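Local coordinates for exodeoxyribonuclease (Neisseria meningitidis, PDB 2JC5), which probably cleaves DNA backbones at abasic sites as a magnesium- or manganese-dependent AP endonuclease of the ExoA repair family, at residues C147-I152 against W218-Q223. Sequence-based numbering, arbitrary orientation.
Sequences CGDWNI and WRIDYQ. With BCN (bicine), chain C.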
ATOM      1  N   CYS A 147       0.830   4.559   1.963  1.00  7.31           N
ATOM      2  CA  CYS A 147       0.609   3.141   2.129  1.00  7.75           C
ATOM      3  C   CYS A 147       0.368   2.493   0.793  1.00  7.29           C
ATOM      4  O   CYS A 147      -0.359   3.032  -0.036  1.00  9.45           O
ATOM      5  CB  CYS A 147      -0.652   2.875   2.931  1.00  9.22           C
ATOM      6  SG  CYS A 147      -0.597   3.283   4.632  1.00 11.77           S
ATOM      7  N   GLY A 148       0.890   1.288   0.606  1.00  7.05           N
ATOM      8  CA  GLY A 148       0.310   0.454  -0.409  1.00  7.73           C
ATOM      9  C   GLY A 148       1.209  -0.616  -0.937  1.00  6.22           C
ATOM     10  O   GLY A 148       2.194  -0.992  -0.308  1.00  6.27           O
ATOM     11  N   ASP A 149       0.812  -1.106  -2.101  1.00  5.81           N
ATOM     12  CA  ASP A 149       1.503  -2.171  -2.787  1.00  4.73           C
ATOM     13  C   ASP A 149       2.308  -1.504  -3.882  1.00  4.75           C
ATOM     14  O   ASP A 149       1.747  -0.982  -4.843  1.00  5.50           O
ATOM     15  CB  ASP A 149       0.486  -3.141  -3.357  1.00  5.39           C
ATOM     16  CG  ASP A 149       1.095  -4.252  -4.177  1.00  6.12           C
ATOM     17  OD1 ASP A 149       2.331  -4.306  -4.349  1.00  7.61           O
ATOM     18  OD2 ASP A 149       0.312  -5.111  -4.664  1.00  7.58           O
ATOM     19  N   TRP A 150       3.616  -1.444  -3.662  1.00  5.41           N
ATOM     20  CA  TRP A 150       4.535  -0.749  -4.552  1.00  6.24           C
ATOM     21  C   TRP A 150       5.107  -1.687  -5.597  1.00  5.82           C
ATOM     22  O   TRP A 150       5.788  -1.229  -6.510  1.00  6.77           O
ATOM     23  CB  TRP A 150       5.667  -0.087  -3.761  1.00  7.61           C
ATOM     24  CG  TRP A 150       5.218   1.044  -2.866  1.00  7.86           C
ATOM     25  CD1 TRP A 150       4.316   0.978  -1.844  1.00  8.39           C
ATOM     26  CD2 TRP A 150       5.668   2.400  -2.910  1.00  6.93           C
ATOM     27  NE1 TRP A 150       4.169   2.213  -1.257  1.00  8.59           N
ATOM     28  CE2 TRP A 150       5.007   3.099  -1.878  1.00  7.15           C
ATOM     29  CE3 TRP A 150       6.585   3.093  -3.707  1.00  7.76           C
ATOM     30  CZ2 TRP A 150       5.214   4.451  -1.649  1.00  8.99           C
ATOM     31  CZ3 TRP A 150       6.801   4.433  -3.452  1.00  8.73           C
ATOM     32  CH2 TRP A 150       6.113   5.090  -2.448  1.00  8.49           C
ATOM     33  N   ASN A 151       4.877  -2.990  -5.447  1.00  5.41           N
ATOM     34  CA  ASN A 151       5.267  -3.979  -6.464  1.00  5.34           C
ATOM     35  C   ASN A 151       6.769  -3.983  -6.751  1.00  6.33           C
ATOM     36  O   ASN A 151       7.213  -4.442  -7.805  1.00  7.31           O
ATOM     37  CB  ASN A 151       4.426  -3.796  -7.745  1.00  4.51           C
ATOM     38  CG  ASN A 151       3.169  -4.643  -7.764  1.00  6.81           C
ATOM     39  OD1 ASN A 151       2.083  -4.169  -8.132  1.00 11.20           O
ATOM     40  ND2 ASN A 151       3.303  -5.887  -7.390  1.00  5.82           N
ATOM     41  N   ILE A 152       7.559  -3.567  -5.757  1.00  4.94           N
ATOM     42  CA  ILE A 152       9.026  -3.584  -5.872  1.00  6.04           C
ATOM     43  C   ILE A 152       9.594  -4.009  -4.517  1.00  5.61           C
ATOM     44  O   ILE A 152       9.207  -3.446  -3.501  1.00  6.25           O
ATOM     45  CB  ILE A 152       9.604  -2.212  -6.229  1.00  6.80           C
ATOM     46  CG1 ILE A 152       9.061  -1.711  -7.571  1.00  7.88           C
ATOM     47  CG2 ILE A 152      11.127  -2.277  -6.275  1.00  6.70           C
ATOM     48  CD1 ILE A 152       9.314  -0.222  -7.783  1.00  8.50           C
ATOM     49  N   TRP A 218       7.849 -11.992  -0.676  1.00  5.27           N
ATOM     50  CA  TRP A 218       8.430 -10.737  -1.075  1.00  4.79           C
ATOM     51  C   TRP A 218       7.854  -9.646  -0.194  1.00  4.95           C
ATOM     52  O   TRP A 218       6.659  -9.669   0.107  1.00  5.38           O
ATOM     53  CB  TRP A 218       8.036 -10.361  -2.507  1.00  6.39           C
ATOM     54  CG  TRP A 218       8.398 -11.293  -3.619  1.00  7.20           C
ATOM     55  CD1 TRP A 218       8.122 -12.632  -3.726  1.00  7.50           C
ATOM     56  CD2 TRP A 218       9.000 -10.908  -4.859  1.00  6.77           C
ATOM     57  NE1 TRP A 218       8.575 -13.108  -4.933  1.00  8.12           N
ATOM     58  CE2 TRP A 218       9.104 -12.069  -5.653  1.00  7.09           C
ATOM     59  CE3 TRP A 218       9.487  -9.690  -5.366  1.00  7.12           C
ATOM     60  CZ2 TRP A 218       9.669 -12.050  -6.923  1.00  8.01           C
ATOM     61  CZ3 TRP A 218      10.021  -9.669  -6.631  1.00  7.27           C
ATOM     62  CH2 TRP A 218      10.125 -10.842  -7.394  1.00  7.70           C
ATOM     63  N   ARG A 219       8.675  -8.663   0.174  1.00  4.88           N
ATOM     64  CA  ARG A 219       8.171  -7.468   0.840  1.00  4.87           C
ATOM     65  C   ARG A 219       7.964  -6.388  -0.228  1.00  5.47           C
ATOM     66  O   ARG A 219       8.906  -5.700  -0.650  1.00  6.38           O
ATOM     67  CB  ARG A 219       9.133  -6.978   1.920  1.00  5.71           C
ATOM     68  CG  ARG A 219       8.535  -5.838   2.737  1.00  6.07           C
ATOM     69  CD  ARG A 219       9.424  -5.476   3.874  1.00  6.38           C
ATOM     70  NE  ARG A 219      10.626  -4.796   3.426  1.00  5.77           N
ATOM     71  CZ  ARG A 219      10.780  -3.477   3.390  1.00  6.91           C
ATOM     72  NH1 ARG A 219       9.792  -2.662   3.783  1.00  6.49           N
ATOM     73  NH2 ARG A 219      11.935  -2.980   2.966  1.00  7.28           N
ATOM     74  N   ILE A 220       6.729  -6.290  -0.709  1.00  4.83           N
ATOM     75  CA  ILE A 220       6.369  -5.322  -1.747  1.00  5.17           C
ATOM     76  C   ILE A 220       5.341  -4.285  -1.278  1.00  4.97           C
ATOM     77  O   ILE A 220       5.011  -3.375  -2.039  1.00  5.33           O
ATOM     78  CB  ILE A 220       5.921  -6.018  -3.050  1.00  5.07           C
ATOM     79  CG1 ILE A 220       4.738  -6.956  -2.792  1.00  5.65           C
ATOM     80  CG2 ILE A 220       7.103  -6.749  -3.692  1.00  6.80           C
ATOM     81  CD1 ILE A 220       4.116  -7.546  -4.078  1.00  6.71           C
ATOM     82  N   ASP A 221       4.853  -4.427  -0.043  1.00  5.13           N
ATOM     83  CA  ASP A 221       3.932  -3.476   0.572  1.00  4.58           C
ATOM     84  C   ASP A 221       4.723  -2.646   1.558  1.00  4.51           C
ATOM     85  O   ASP A 221       5.588  -3.175   2.266  1.00  6.37           O
ATOM     86  CB  ASP A 221       2.805  -4.222   1.265  1.00  7.49           C
ATOM     87  CG  ASP A 221       1.982  -5.052   0.289  1.00  7.29           C
ATOM     88  OD1 ASP A 221       1.033  -4.495  -0.322  1.00  9.72           O
ATOM     89  OD2 ASP A 221       2.271  -6.262   0.116  1.00  7.55           O
ATOM     90  N   TYR A 222       4.445  -1.352   1.581  1.00  5.53           N
ATOM     91  CA  TYR A 222       5.209  -0.396   2.382  1.00  5.91           C
ATOM     92  C   TYR A 222       4.308   0.617   3.048  1.00  5.35           C
ATOM     93  O   TYR A 222       3.216   0.913   2.564  1.00  7.35           O
ATOM     94  CB  TYR A 222       6.156   0.445   1.517  1.00  7.59           C
ATOM     95  CG  TYR A 222       7.227  -0.259   0.753  1.00  7.49           C
ATOM     96  CD1 TYR A 222       6.937  -0.941  -0.424  1.00  7.46           C
ATOM     97  CD2 TYR A 222       8.548  -0.211   1.166  1.00  7.71           C
ATOM     98  CE1 TYR A 222       7.922  -1.577  -1.126  1.00  7.85           C
ATOM     99  CE2 TYR A 222       9.537  -0.835   0.449  1.00  7.61           C
ATOM    100  CZ  TYR A 222       9.222  -1.509  -0.709  1.00  6.75           C
ATOM    101  OH  TYR A 222      10.233  -2.109  -1.433  1.00  8.80           O
ATOM    102  N   GLN A 223       4.823   1.210   4.115  1.00  5.27           N
ATOM    103  CA  GLN A 223       4.396   2.538   4.569  1.00  6.03           C
ATOM    104  C   GLN A 223       5.605   3.449   4.446  1.00  5.65           C
ATOM    105  O   GLN A 223       6.582   3.274   5.160  1.00  7.32           O
ATOM    106  CB  GLN A 223       3.851   2.470   6.003  1.00  5.88           C
ATOM    107  CG  GLN A 223       2.568   1.642   6.090  1.00  6.91           C
ATOM    108  CD  GLN A 223       1.735   1.830   7.370  1.00  4.99           C
ATOM    109  OE1 GLN A 223       1.835   2.828   8.089  1.00  6.96           O
ATOM    110  NE2 GLN A 223       0.882   0.860   7.632  1.00  6.38           N
TER
HETATM  111  N1  BCN C1261       5.212  -9.070  -8.816  1.00 12.37           N
HETATM  112  C1  BCN C1261       5.553  -7.653  -9.081  1.00 10.47           C
HETATM  113  C2  BCN C1261       5.247  -7.232 -10.498  1.00  9.80           C
HETATM  114  O21 BCN C1261       5.402  -6.012 -10.797  1.00  8.85           O
HETATM  115  O22 BCN C1261       4.855  -8.089 -11.307  1.00 10.84           O
HETATM  116  C3  BCN C1261       4.050  -9.232  -7.931  1.00 16.83           C
HETATM  117  C4  BCN C1261       2.791  -9.302  -8.774  1.00 17.19           C
HETATM  118  O4  BCN C1261       2.873 -10.304  -9.818  1.00 16.74           O
HETATM  119  C5  BCN C1261       6.402  -9.817  -8.274  1.00 14.99           C
HETATM  120  C6  BCN C1261       6.351 -11.284  -8.681  1.00 13.65           C
HETATM  121  O6  BCN C1261       5.888 -11.451 -10.022  1.00 19.68           O
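Gly148 and Tyr222 form an antiparallel hydrogen-bonded pair, with Gly148 N to Tyr222 O at 3.1 Å and Tyr222 N to Gly148 O at 3.0 Å; beyond the Asp149–Asp221 pair, where both chains leave the ladder, Trp150 N still donates to Ile220 O (2.9 Å). Gly148, at the corner of the chain, has a positive phi (157°), a conformation glycine reaches readily.

On one face of this ladder Tyr222 crosses Trp150 at about a right angle. Its ring edge meets the indole face in a T-shaped pair, planes 65° apart, with Tyr222 CD1 3.5 Å from Trp150 CD1. With CG beside its own backbone N (chi1 -62°), the tyrosine also lays its CB off-centre over the pyrrole ring. Tyr222 OH donates to Ile152 O at 2.7 Å; this bond and the indole contact together limit how the ring can turn. Trp178 and Ile179 of helix 173-184 pack on Trp150.

The other face carries Asp149 and Asp221. Their OD1 atoms stand 4.2 Å apart, while each OD2 is hydrogen-bonded outside the two segments: Asp149 OD2 to Asn8, Asp221 OD2 to Thr203 and His247. Ile220 lies alongside Asp149, Ile220 CD1 3.7 Å from Asp149 OD1. Bicine's pocket includes Asn151 and Trp218, its C6 over one indole face, 3.8 Å from Trp218 CZ2.

Strands 143-147 and 217-225 are neighbours in one sheet of the DNase I-like fold; Asp149 is the predicted proton donor/acceptor, Asn151 the predicted transition-state stabiliser, and Asp221–His247 is consistent with the family's Asp–His catalytic pair.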